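Long-range contacts in probable histone-lysine N-methyltransferase, H3 lysine-9 specific SUVH9 (Arabidopsis thaliana, PDB 4NJ5), which acts in gene silencing, probably binding methylated DNA and helping to bring RNA polymerase V to chromatin, while itself lacking methyltransferase activity: residues A[28-32]-A[325-331]; A[100-104]-A[139-143]; A[332-336]-A[436-442]; A[388-393]-A[454-459]; A[414-418]-A[501-505]. All coordinates share one frame; numbering follows the deposited sequence.

Interaction 1: A[28-32]-A[325-331]; sequences MFLMM and DYNGTLI
The thioether methyl of Met-28 is the point at which helix 8-35 enters the loop 325-331. Its CE sits 3.3 Å from the carbonyl O of Leu-330 and 3.4 Å from Asp-325 OD2. The same CE also touches a hydrocarbon branch, Thr-329 CG2, at 3.6 Å. The methionine leaves the helix extended and turns only at its last torsion (chi3 61°), which swings the methyl into the loop and across the line of the Asp-325 side chain at about a right angle. One helical turn further on, Met-32 is bent at both outer torsions, and its SD rests 3.8 Å from Asp-325 CB. The same sulfur makes a Met-aromatic contact with Tyr-326, 5.2 Å from SD to the ring centroid, in an oblique approach 69° off the ring normal.

No hydrogen bond joins the two segments; methionine side chains pack against a polar turn held by its own hydrogen bonds. Asp-325 to Gly-328 form a type I beta turn, and an Asx turn is superposed on it: Asp-325 OD1 accepts from Asn-327 N at 2.9 Å. Thr-329 N reaches that OD1 at 2.8 Å from the other face of the carboxylate. The pair fixes the rotation of the group and leaves OD2 turned to Met-28. Further out, the Leu-330 carbonyl accepts from Trp-424, whose side chain also touches Met-28, and Thr-329 OG1 is bonded to His-382. Arg-351 packs on both Met-32 and Tyr-326; the Tyr-326 side chain is about 7 Å from those of the zinc ligands Cys-308 and Cys-350.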
# COMPACT_ATOMS: atom_id res chain seq x y z
N MET A 28 1.18 3.58 13.18
CA MET A 28 1.29 2.24 13.75
C MET A 28 1.80 2.28 15.19
O MET A 28 1.36 1.50 16.04
CB MET A 28 2.16 1.34 12.88
CG MET A 28 1.50 0.97 11.55
SD MET A 28 2.59 0.05 10.44
CE MET A 28 2.93 -1.40 11.44
N PHE A 29 2.71 3.21 15.48
CA PHE A 29 3.24 3.35 16.82
C PHE A 29 2.19 3.82 17.82
O PHE A 29 2.09 3.29 18.93
CB PHE A 29 4.42 4.32 16.84
CG PHE A 29 4.89 4.67 18.23
CD1 PHE A 29 5.63 3.77 18.97
CD2 PHE A 29 4.57 5.91 18.78
CE1 PHE A 29 6.05 4.09 20.25
CE2 PHE A 29 5.00 6.23 20.06
CZ PHE A 29 5.74 5.32 20.80
N LEU A 30 1.41 4.82 17.42
CA LEU A 30 0.32 5.33 18.25
C LEU A 30 -0.70 4.24 18.53
O LEU A 30 -1.24 4.12 19.66
CB LEU A 30 -0.36 6.51 17.56
CG LEU A 30 0.54 7.73 17.40
CD1 LEU A 30 -0.16 8.83 16.61
CD2 LEU A 30 0.97 8.24 18.77
N MET A 31 -0.95 3.42 17.51
CA MET A 31 -1.83 2.26 17.66
C MET A 31 -1.25 1.21 18.62
O MET A 31 -1.97 0.64 19.44
CB MET A 31 -2.16 1.64 16.30
CG MET A 31 -2.65 2.65 15.27
SD MET A 31 -3.95 2.07 14.17
CE MET A 31 -5.36 2.79 15.00
N MET A 32 0.05 0.96 18.56
CA MET A 32 0.65 -0.01 19.48
C MET A 32 0.59 0.53 20.91
O MET A 32 0.35 -0.21 21.86
CB MET A 32 2.08 -0.35 19.08
CG MET A 32 2.19 -1.32 17.91
SD MET A 32 1.47 -2.93 18.31
CE MET A 32 2.65 -3.53 19.52
N ASP A 325 1.98 -5.80 14.31
CA ASP A 325 0.98 -5.13 15.13
C ASP A 325 -0.29 -5.97 15.19
O ASP A 325 -0.30 -7.11 14.70
CB ASP A 325 0.71 -3.69 14.64
CG ASP A 325 0.09 -3.62 13.24
OD1 ASP A 325 -0.31 -4.66 12.67
OD2 ASP A 325 -0.02 -2.50 12.71
N TYR A 326 -1.36 -5.43 15.76
CA TYR A 326 -2.60 -6.18 15.89
C TYR A 326 -3.43 -6.23 14.60
O TYR A 326 -4.52 -6.80 14.58
CB TYR A 326 -3.44 -5.67 17.06
CG TYR A 326 -2.84 -6.02 18.40
CD1 TYR A 326 -3.16 -7.22 19.04
CD2 TYR A 326 -1.93 -5.18 19.02
CE1 TYR A 326 -2.60 -7.56 20.26
CE2 TYR A 326 -1.36 -5.50 20.24
CZ TYR A 326 -1.71 -6.69 20.85
OH TYR A 326 -1.15 -7.01 22.07
N ASN A 327 -2.92 -5.62 13.54
CA ASN A 327 -3.61 -5.63 12.25
C ASN A 327 -2.90 -6.56 11.27
O ASN A 327 -3.27 -6.65 10.09
CB ASN A 327 -3.71 -4.21 11.69
CG ASN A 327 -4.82 -4.07 10.66
OD1 ASN A 327 -5.83 -4.77 10.71
ND2 ASN A 327 -4.63 -3.15 9.72
N GLY A 328 -1.87 -7.24 11.75
CA GLY A 328 -1.10 -8.18 10.94
C GLY A 328 -0.01 -7.51 10.13
O GLY A 328 0.56 -8.12 9.23
N THR A 329 0.29 -6.26 10.47
CA THR A 329 1.23 -5.45 9.69
C THR A 329 2.64 -5.49 10.27
O THR A 329 2.83 -5.35 11.48
CB THR A 329 0.75 -3.98 9.63
OG1 THR A 329 -0.62 -3.94 9.21
CG2 THR A 329 1.60 -3.18 8.66
N LEU A 330 3.63 -5.69 9.41
CA LEU A 330 5.03 -5.67 9.84
C LEU A 330 5.38 -4.29 10.39
O LEU A 330 5.12 -3.27 9.76
CB LEU A 330 5.96 -6.02 8.68
CG LEU A 330 7.45 -6.09 9.05
CD1 LEU A 330 7.72 -7.27 9.98
CD2 LEU A 330 8.34 -6.18 7.81
N ILE A 331 5.98 -4.27 11.58
CA ILE A 331 6.36 -3.01 12.22
C ILE A 331 7.71 -2.51 11.71
O ILE A 331 7.83 -1.36 11.29
CB ILE A 331 6.40 -3.16 13.76
CG1 ILE A 331 5.03 -3.58 14.30
CG2 ILE A 331 6.85 -1.85 14.40
CD1 ILE A 331 5.03 -3.96 15.77

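Interaction 2: A[100-104]-A[139-143]; sequences QSGID and YTGQG
Gln-142 OE1 receives the backbone N-H of Ile-103 at 3.1 Å in an almost straight bond (167°). The donor stands above the plane of the side-chain amide, 36° out of it. Gln-142 begins with CG lodged between its own N and carbonyl carbon (chi1 69°) and then runs extended, a shape that carries the amide across to segment 100-104. At the other end of that amide, a water donates to Ile-103 O at 2.6 Å and accepts a weak bond from Gln-142 NE2.

The Ile-103 side chain packs alongside the amide: its CD1 lies 3.8 Å from Gln-142 CD, and its CG1 meets Tyr-139 CE2 obliquely at 3.9 Å. The phenol oxygen packs closely on a glycine, with Tyr-139 OH 3.3 Å from Gly-102 C.

The setting is the mixed sheet of the SRA (YDG) domain, where strand 103-106 pairs with 117-124 and strand 136-140 with 212-220. Met-164 of helix 159-169 touches both Ile-103 and Tyr-139, and Asn-161 accepts from Gln-142 N. Across the contact itself no backbone-to-backbone bond is made; the glutamine amide takes the N-H of Ile-103 directly and reaches its C=O only through a water and a weak bond.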
# COMPACT_ATOMS: atom_id res chain seq x y z
N GLN A 100 -11.98 18.11 6.57
CA GLN A 100 -13.43 17.94 6.64
C GLN A 100 -14.18 18.79 5.61
O GLN A 100 -15.41 18.80 5.59
CB GLN A 100 -13.96 18.27 8.03
CG GLN A 100 -13.53 17.33 9.13
CD GLN A 100 -14.19 17.67 10.45
OE1 GLN A 100 -13.53 18.06 11.41
NE2 GLN A 100 -15.52 17.54 10.50
N SER A 101 -13.44 19.50 4.78
CA SER A 101 -14.05 20.37 3.79
C SER A 101 -13.71 19.89 2.39
O SER A 101 -12.64 19.33 2.16
CB SER A 101 -13.56 21.81 3.96
OG SER A 101 -13.76 22.26 5.29
N GLY A 102 -14.62 20.11 1.45
CA GLY A 102 -14.40 19.72 0.08
C GLY A 102 -13.38 20.61 -0.60
O GLY A 102 -12.49 20.14 -1.31
N ILE A 103 -13.50 21.92 -0.38
CA ILE A 103 -12.64 22.88 -1.05
C ILE A 103 -11.50 23.35 -0.15
O ILE A 103 -11.73 23.83 0.96
CB ILE A 103 -13.43 24.13 -1.49
CG1 ILE A 103 -14.63 23.72 -2.35
CG2 ILE A 103 -12.51 25.10 -2.24
CD1 ILE A 103 -15.72 24.76 -2.39
N ASP A 104 -10.27 23.21 -0.64
CA ASP A 104 -9.13 23.86 -0.01
C ASP A 104 -8.70 25.04 -0.89
O ASP A 104 -8.75 24.96 -2.12
CB ASP A 104 -7.98 22.88 0.19
CG ASP A 104 -6.88 23.45 1.05
OD1 ASP A 104 -7.14 24.45 1.75
OD2 ASP A 104 -5.75 22.90 1.05
N TYR A 139 -19.39 19.80 -9.78
CA TYR A 139 -19.05 19.96 -8.37
C TYR A 139 -19.93 20.98 -7.66
O TYR A 139 -20.12 22.10 -8.13
CB TYR A 139 -17.58 20.37 -8.24
CG TYR A 139 -17.05 20.31 -6.83
CD1 TYR A 139 -16.55 19.12 -6.31
CD2 TYR A 139 -17.04 21.43 -6.02
CE1 TYR A 139 -16.07 19.06 -5.02
CE2 TYR A 139 -16.56 21.38 -4.73
CZ TYR A 139 -16.07 20.20 -4.23
OH TYR A 139 -15.59 20.15 -2.95
N THR A 140 -20.47 20.58 -6.51
CA THR A 140 -21.31 21.47 -5.71
C THR A 140 -20.50 22.19 -4.64
O THR A 140 -19.70 21.57 -3.94
CB THR A 140 -22.46 20.70 -5.04
OG1 THR A 140 -23.20 19.98 -6.03
CG2 THR A 140 -23.39 21.67 -4.32
N GLY A 141 -20.71 23.49 -4.51
CA GLY A 141 -20.05 24.29 -3.50
C GLY A 141 -20.40 23.87 -2.09
O GLY A 141 -21.29 23.04 -1.88
N GLN A 142 -19.72 24.45 -1.10
CA GLN A 142 -19.89 24.04 0.29
C GLN A 142 -20.52 25.13 1.15
O GLN A 142 -20.91 26.19 0.66
CB GLN A 142 -18.54 23.63 0.89
CG GLN A 142 -17.57 24.79 1.08
CD GLN A 142 -16.15 24.33 1.38
OE1 GLN A 142 -15.81 23.17 1.19
NE2 GLN A 142 -15.32 25.26 1.85
N GLY A 143 -20.64 24.85 2.45
CA GLY A 143 -21.14 25.81 3.40
C GLY A 143 -22.64 25.73 3.62
O GLY A 143 -23.39 25.28 2.75
O HOH W 1 -12.28 25.15 3.12

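Interaction 3: A[332-336]-A[436-442]; sequences RQKPL and RPSYPDI
Segments 332-336 and 436-442 run side by side in the same sense, their end-to-end directions only 15° apart, and draw closest where the CA atoms of Lys-334 and Tyr-439 are 5.7 Å apart. Neither is a strand, and it is side chains that bridge them. Arg-436, extended from CG to NE with CG anti to its N (chi1 -163°), sends NH2 to Gln-333 O at 2.8 Å. The acceptor lies in the guanidinium plane, so it is met edge-on, while NH1 turns back to Pro-437 O in a weak bond.

The two arginines pass antiparallel, their guanidinium planes nearly perpendicular. Arg-332 CD lies 3.6 Å above one face of the Arg-436 guanidinium, and Pro-437 CD lies 3.6 Å from Arg-332 CZ, over the centre of that second guanidinium. The like charges approach, but Arg-332 NH1 has a salt bridge to Glu-321, which probably offsets part of their effect. Further along, Pro-335 CD stands 3.3 Å from the Tyr-439 ring centroid and just 5° off the normal, a direct CH-pi contact. The phenol and Gln-333 OE1 share a water, 2.9 Å from Tyr-439 OH. Ile-442 closes the row, its CD1 3.6 Å from Pro-335 CB.

This packing joins a loop of the pre-SET region to the SET-domain loop between helix 397-405 and strand 448-450. Gln-333, whose NE2 is bonded to Ser-418, and Leu-336 lie against strand 469-475, and the pre-SET loop continues into strand 337-338, which pairs in parallel with 469-475.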
# COMPACT_ATOMS: atom_id res chain seq x y z
N ARG A 332 8.71 -3.38 11.73
CA ARG A 332 10.04 -3.08 11.21
C ARG A 332 10.68 -4.34 10.63
O ARG A 332 10.27 -5.45 10.98
CB ARG A 332 10.94 -2.49 12.30
CG ARG A 332 11.16 -3.42 13.50
CD ARG A 332 11.95 -2.72 14.60
NE ARG A 332 11.80 -1.27 14.52
CZ ARG A 332 10.86 -0.58 15.16
NH1 ARG A 332 9.99 -1.18 15.95
NH2 ARG A 332 10.80 0.74 15.00
N GLN A 333 11.68 -4.19 9.77
CA GLN A 333 12.46 -5.33 9.27
C GLN A 333 13.25 -5.99 10.40
O GLN A 333 13.71 -5.32 11.33
CB GLN A 333 13.45 -4.88 8.17
CG GLN A 333 12.82 -4.46 6.84
CD GLN A 333 13.87 -4.24 5.76
OE1 GLN A 333 14.93 -4.87 5.76
NE2 GLN A 333 13.57 -3.35 4.82
N LYS A 334 13.40 -7.31 10.33
CA LYS A 334 14.24 -8.07 11.25
C LYS A 334 14.90 -9.23 10.49
O LYS A 334 14.37 -9.68 9.48
CB LYS A 334 13.46 -8.56 12.49
CG LYS A 334 11.96 -8.70 12.31
CD LYS A 334 11.21 -8.14 13.53
CE LYS A 334 11.77 -8.68 14.85
NZ LYS A 334 11.46 -10.12 15.06
N PRO A 335 16.07 -9.71 10.94
CA PRO A 335 16.76 -10.76 10.18
C PRO A 335 16.01 -12.10 10.20
O PRO A 335 16.21 -12.93 9.31
CB PRO A 335 18.10 -10.91 10.91
CG PRO A 335 17.82 -10.45 12.30
CD PRO A 335 16.79 -9.35 12.17
N LEU A 336 15.16 -12.29 11.20
CA LEU A 336 14.43 -13.53 11.36
C LEU A 336 13.18 -13.32 12.20
O LEU A 336 13.24 -12.75 13.29
CB LEU A 336 15.33 -14.59 12.01
CG LEU A 336 14.74 -15.99 12.19
CD1 LEU A 336 14.39 -16.61 10.84
CD2 LEU A 336 15.72 -16.87 12.95
N ARG A 436 15.94 2.41 17.95
CA ARG A 436 15.50 1.25 17.19
C ARG A 436 15.74 -0.02 17.99
O ARG A 436 16.85 -0.25 18.48
CB ARG A 436 16.20 1.16 15.84
CG ARG A 436 15.50 0.22 14.87
CD ARG A 436 16.38 -0.19 13.70
NE ARG A 436 15.61 -0.90 12.68
CZ ARG A 436 15.30 -2.19 12.74
NH1 ARG A 436 15.68 -2.93 13.77
NH2 ARG A 436 14.59 -2.74 11.76
N PRO A 437 14.70 -0.85 18.14
CA PRO A 437 14.84 -2.16 18.77
C PRO A 437 15.91 -2.99 18.06
O PRO A 437 16.10 -2.82 16.85
CB PRO A 437 13.47 -2.79 18.58
CG PRO A 437 12.54 -1.63 18.53
CD PRO A 437 13.30 -0.56 17.80
N SER A 438 16.59 -3.86 18.79
CA SER A 438 17.73 -4.59 18.26
C SER A 438 17.42 -5.46 17.03
O SER A 438 16.43 -6.19 16.99
CB SER A 438 18.38 -5.43 19.37
OG SER A 438 17.45 -6.30 19.98
N TYR A 439 18.29 -5.33 16.03
CA TYR A 439 18.31 -6.18 14.84
C TYR A 439 19.54 -7.07 15.00
O TYR A 439 20.65 -6.66 14.65
CB TYR A 439 18.46 -5.31 13.59
CG TYR A 439 18.33 -6.01 12.24
CD1 TYR A 439 19.33 -6.85 11.76
CD2 TYR A 439 17.22 -5.79 11.44
CE1 TYR A 439 19.21 -7.46 10.53
CE2 TYR A 439 17.09 -6.40 10.21
CZ TYR A 439 18.09 -7.23 9.76
OH TYR A 439 17.96 -7.84 8.53
N PRO A 440 19.36 -8.28 15.54
CA PRO A 440 20.50 -9.12 15.93
C PRO A 440 21.38 -9.59 14.77
O PRO A 440 20.88 -9.88 13.68
CB PRO A 440 19.83 -10.32 16.62
CG PRO A 440 18.46 -10.37 16.05
CD PRO A 440 18.07 -8.95 15.77
N ASP A 441 22.69 -9.65 15.01
CA ASP A 441 23.62 -10.18 14.03
C ASP A 441 23.56 -11.70 14.06
O ASP A 441 24.05 -12.33 15.00
CB ASP A 441 25.05 -9.71 14.33
CG ASP A 441 26.00 -9.96 13.17
OD1 ASP A 441 26.42 -11.12 12.98
OD2 ASP A 441 26.34 -8.99 12.46
N ILE A 442 22.95 -12.29 13.04
CA ILE A 442 22.84 -13.74 12.94
C ILE A 442 23.51 -14.22 11.66
O ILE A 442 23.74 -13.42 10.74
CB ILE A 442 21.36 -14.20 12.94
CG1 ILE A 442 20.64 -13.67 11.70
CG2 ILE A 442 20.66 -13.75 14.21
CD1 ILE A 442 19.25 -14.23 11.54
O HOH W 2 15.71 -7.53 6.78

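Interaction 4: A[388-393]-A[454-459]; sequences CEYAGV and MRNVAC
Segments 388-393 and 454-459 run in opposite senses, their backbones joined directly by one weak bond, Asn-456 N to Ala-391 O at 3.5 Å. The other direct hydrogen bonds come from the carboxamide of Asn-456. Its ND2 gives an N-H to Glu-389 O at 2.8 Å, and its OD1 accepts from Ala-391 N at 3.0 Å, the latter donor standing well above the amide plane, 57° out of it. With CG held between its own N and carbonyl carbon (chi1 72°), the side chain faces segment 388-393 and serves two of its peptide groups, which also fixes the flip of the amide.

Beyond the asparagine the chain turns into a 3-10 segment, whose Cys-459 lays SG over one face of Tyr-390, 4.1 Å from SG to the ring centroid and nearer the ring's edge than its centre. A water joins Tyr-390 OH, at 2.6 Å, to Cys-459 O. Ala-458 CB packs on Cys-388 SG at 3.6 Å, and at the opposite end Val-393 CG2 meets Met-454 CB.

This buried junction lies inside the SET domain. Strand 386-389 is the outer member of a sheet next to 485-490, where Glu-389 forms a salt bridge with Arg-485; strand 454-455 pairs in parallel with 280-281, and Val-457 rests on strand 363-367, so three separate sheets converge here.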
# COMPACT_ATOMS: atom_id res chain seq x y z
N CYS A 388 2.47 -12.73 0.29
CA CYS A 388 2.51 -14.17 0.07
C CYS A 388 3.92 -14.67 0.35
O CYS A 388 4.85 -13.87 0.49
CB CYS A 388 2.16 -14.49 -1.38
SG CYS A 388 3.36 -13.82 -2.55
N GLU A 389 4.06 -15.98 0.41
CA GLU A 389 5.36 -16.62 0.53
C GLU A 389 6.03 -16.61 -0.84
O GLU A 389 5.35 -16.52 -1.86
CB GLU A 389 5.18 -18.06 1.04
CG GLU A 389 6.47 -18.81 1.33
CD GLU A 389 6.23 -20.17 1.98
OE1 GLU A 389 5.09 -20.42 2.43
OE2 GLU A 389 7.18 -20.99 2.05
N TYR A 390 7.36 -16.67 -0.85
CA TYR A 390 8.10 -16.95 -2.07
C TYR A 390 8.41 -18.45 -2.09
O TYR A 390 9.39 -18.89 -1.49
CB TYR A 390 9.40 -16.13 -2.13
CG TYR A 390 10.18 -16.34 -3.41
CD1 TYR A 390 11.14 -17.35 -3.50
CD2 TYR A 390 9.96 -15.55 -4.53
CE1 TYR A 390 11.85 -17.56 -4.67
CE2 TYR A 390 10.66 -15.75 -5.70
CZ TYR A 390 11.60 -16.75 -5.77
OH TYR A 390 12.31 -16.96 -6.94
N ALA A 391 7.56 -19.22 -2.76
CA ALA A 391 7.61 -20.68 -2.65
C ALA A 391 8.35 -21.40 -3.78
O ALA A 391 8.03 -21.24 -4.96
CB ALA A 391 6.20 -21.25 -2.50
N GLY A 392 9.33 -22.21 -3.40
CA GLY A 392 10.08 -23.02 -4.34
C GLY A 392 10.53 -24.30 -3.68
O GLY A 392 10.06 -24.64 -2.59
N VAL A 393 11.43 -25.03 -4.33
CA VAL A 393 11.97 -26.26 -3.76
C VAL A 393 13.33 -25.98 -3.12
O VAL A 393 14.29 -25.65 -3.81
CB VAL A 393 12.10 -27.36 -4.83
CG1 VAL A 393 12.68 -28.64 -4.22
CG2 VAL A 393 10.75 -27.63 -5.47
N MET A 454 8.57 -26.45 -9.73
CA MET A 454 7.49 -26.18 -8.79
C MET A 454 7.68 -24.79 -8.18
O MET A 454 8.76 -24.46 -7.70
CB MET A 454 7.44 -27.26 -7.71
CG MET A 454 7.12 -28.64 -8.28
SD MET A 454 7.74 -30.02 -7.30
CE MET A 454 6.75 -29.86 -5.81
N ARG A 455 6.62 -23.99 -8.24
CA ARG A 455 6.68 -22.59 -7.83
C ARG A 455 5.27 -22.05 -7.62
O ARG A 455 4.29 -22.63 -8.09
CB ARG A 455 7.36 -21.76 -8.92
CG ARG A 455 6.79 -22.04 -10.30
CD ARG A 455 7.03 -20.89 -11.25
NE ARG A 455 8.43 -20.71 -11.59
CZ ARG A 455 8.92 -19.60 -12.14
NH1 ARG A 455 8.12 -18.58 -12.40
NH2 ARG A 455 10.21 -19.52 -12.42
N ASN A 456 5.17 -20.92 -6.91
CA ASN A 456 3.90 -20.22 -6.73
C ASN A 456 3.90 -18.90 -7.48
O ASN A 456 4.82 -18.61 -8.26
CB ASN A 456 3.64 -19.96 -5.25
CG ASN A 456 4.55 -18.88 -4.67
OD1 ASN A 456 5.70 -18.72 -5.09
ND2 ASN A 456 4.04 -18.14 -3.70
N VAL A 457 2.87 -18.09 -7.24
CA VAL A 457 2.70 -16.81 -7.93
C VAL A 457 3.92 -15.89 -7.77
O VAL A 457 4.36 -15.25 -8.73
CB VAL A 457 1.40 -16.09 -7.45
CG1 VAL A 457 1.39 -15.94 -5.92
CG2 VAL A 457 1.24 -14.74 -8.13
N ALA A 458 4.48 -15.89 -6.56
CA ALA A 458 5.57 -14.99 -6.20
C ALA A 458 6.81 -15.16 -7.08
O ALA A 458 7.64 -14.26 -7.17
CB ALA A 458 5.94 -15.17 -4.74
N CYS A 459 6.94 -16.32 -7.71
CA CYS A 459 8.11 -16.61 -8.52
C CYS A 459 8.04 -15.93 -9.89
O CYS A 459 9.01 -15.97 -10.65
CB CYS A 459 8.31 -18.12 -8.67
SG CYS A 459 8.69 -18.94 -7.10
O HOH W 3 11.67 -15.76 -9.19

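Interaction 5: A[414-418]-A[501-505]; sequences ARFSS and SLDYG
Arg-415 meets segment 501-505 through its backbone and the root of its side chain: its O receives a CA-H contact from Gly-505 CA at 3.4 Å, and its CB touches Tyr-504 O. The guanidinium leads away to a cation-pi contact with Tyr-412. Phe-416 does more of the work. Its CA lies 3.2 Å from Asp-503 O in a second CA-H...O contact, and its ring, carried by a CG anti to the carbonyl carbon (chi1 -78°), runs alongside that of Tyr-504, the two heading in one direction. Phe-416 CE1 stands over one face of the tyrosine, displaced from its middle and 3.5 Å from Tyr-504 CD2. The planes meet obliquely, at 47°. The same CE1 approaches Leu-502 CD1 at 4.0 Å.

At Ser-417 the backbone N-H bonds to Asp-503 O at 2.9 Å, in the carbonyl plane. A water adds a second link between the backbones, donating to Ser-417 O at 2.9 Å and accepting from Asp-503 N. Ser-417 CB also packs 3.6 Å from Asp-503 OD2, while the other carboxylate oxygen, OD1, accepts from Gly-505 N in an Asx turn at the last modelled residues.

Tyr-504 has further partners: its OH is hydrogen-bonded to Ile-461 O and its backbone N to His-463 ND1. Ser-501 to Tyr-504 form the last four positions (xxDY) of the ELxxDY motif of SET domains; the parallel pairing of strand 501-502 with 462-463 is consistent with the pseudoknot of the SET fold, against which 414-418 packs.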
# COMPACT_ATOMS: atom_id res chain seq x y z
N ALA A 414 19.14 -15.27 0.11
CA ALA A 414 20.07 -14.40 0.83
C ALA A 414 20.41 -13.15 0.03
O ALA A 414 20.80 -12.13 0.60
CB ALA A 414 21.33 -15.15 1.18
N ARG A 415 20.26 -13.22 -1.29
CA ARG A 415 20.66 -12.13 -2.17
C ARG A 415 19.57 -11.08 -2.37
O ARG A 415 19.83 -10.01 -2.91
CB ARG A 415 21.15 -12.66 -3.51
CG ARG A 415 22.14 -13.80 -3.38
CD ARG A 415 23.05 -13.92 -4.59
NE ARG A 415 23.87 -15.12 -4.52
CZ ARG A 415 24.21 -15.86 -5.57
NH1 ARG A 415 23.79 -15.52 -6.78
NH2 ARG A 415 24.96 -16.94 -5.41
N PHE A 416 18.35 -11.39 -1.94
CA PHE A 416 17.27 -10.40 -1.96
C PHE A 416 17.70 -9.19 -1.14
O PHE A 416 18.32 -9.33 -0.08
CB PHE A 416 15.97 -10.98 -1.40
CG PHE A 416 15.22 -11.87 -2.36
CD1 PHE A 416 14.76 -11.37 -3.57
CD2 PHE A 416 14.95 -13.19 -2.03
CE1 PHE A 416 14.06 -12.19 -4.45
CE2 PHE A 416 14.25 -14.01 -2.91
CZ PHE A 416 13.81 -13.51 -4.11
N SER A 417 17.37 -7.99 -1.62
CA SER A 417 17.70 -6.78 -0.88
C SER A 417 16.46 -6.00 -0.51
O SER A 417 15.63 -5.68 -1.35
CB SER A 417 18.65 -5.90 -1.69
OG SER A 417 18.98 -4.73 -0.96
N SER A 418 16.34 -5.69 0.78
CA SER A 418 15.24 -4.88 1.26
C SER A 418 15.79 -3.57 1.82
O SER A 418 15.09 -2.85 2.53
CB SER A 418 14.47 -5.63 2.35
OG SER A 418 13.91 -6.83 1.84
N SER A 501 7.55 -5.70 -7.47
CA SER A 501 8.94 -5.93 -7.83
C SER A 501 9.81 -6.27 -6.63
O SER A 501 9.53 -5.85 -5.51
CB SER A 501 9.51 -4.72 -8.59
OG SER A 501 9.44 -3.55 -7.80
N LEU A 502 10.86 -7.04 -6.88
CA LEU A 502 11.83 -7.43 -5.87
C LEU A 502 13.25 -7.13 -6.35
O LEU A 502 13.53 -7.20 -7.55
CB LEU A 502 11.73 -8.93 -5.59
CG LEU A 502 10.58 -9.45 -4.74
CD1 LEU A 502 10.35 -10.92 -5.02
CD2 LEU A 502 10.88 -9.22 -3.27
N ASP A 503 14.14 -6.80 -5.42
CA ASP A 503 15.55 -6.67 -5.74
C ASP A 503 16.23 -8.02 -5.52
O ASP A 503 16.56 -8.38 -4.38
CB ASP A 503 16.21 -5.60 -4.87
CG ASP A 503 17.60 -5.22 -5.36
OD1 ASP A 503 18.15 -5.93 -6.24
OD2 ASP A 503 18.16 -4.21 -4.87
N TYR A 504 16.44 -8.75 -6.60
CA TYR A 504 17.03 -10.08 -6.52
C TYR A 504 18.51 -10.03 -6.15
O TYR A 504 19.10 -11.04 -5.76
CB TYR A 504 16.83 -10.84 -7.84
CG TYR A 504 15.44 -11.41 -8.02
CD1 TYR A 504 14.41 -10.64 -8.53
CD2 TYR A 504 15.16 -12.73 -7.69
CE1 TYR A 504 13.13 -11.16 -8.70
CE2 TYR A 504 13.89 -13.26 -7.85
CZ TYR A 504 12.88 -12.47 -8.36
OH TYR A 504 11.61 -12.99 -8.52
N GLY A 505 19.11 -8.85 -6.27
CA GLY A 505 20.52 -8.68 -5.95
C GLY A 505 21.43 -9.31 -6.98
O GLY A 505 21.52 -8.84 -8.11
O HOH W 4 13.25 -6.74 -2.52

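In the fold
Four of the five contacts form one connected region, and interaction 2 stands apart in the SRA domain, its centre 33 Å from that of interaction 1 and 45 to 48 Å from the others. Interaction 1 joins the N-terminal helix to the pre-SET turn, and its second segment runs straight on into interaction 3, centred 17 Å away. Interaction 3 reaches interaction 5 through a probable hydrogen bond, Gln-333 NE2 to Ser-418 O at 2.8 Å. Interactions 4 and 5, centres 15 Å apart, share an aromatic cluster in which Tyr-390 meets Phe-416 edge-to-face. The zinc cluster is nearest interactions 1 and 3, about 9 Å from the Tyr-326 side chain and 12 Å from that of Lys-334.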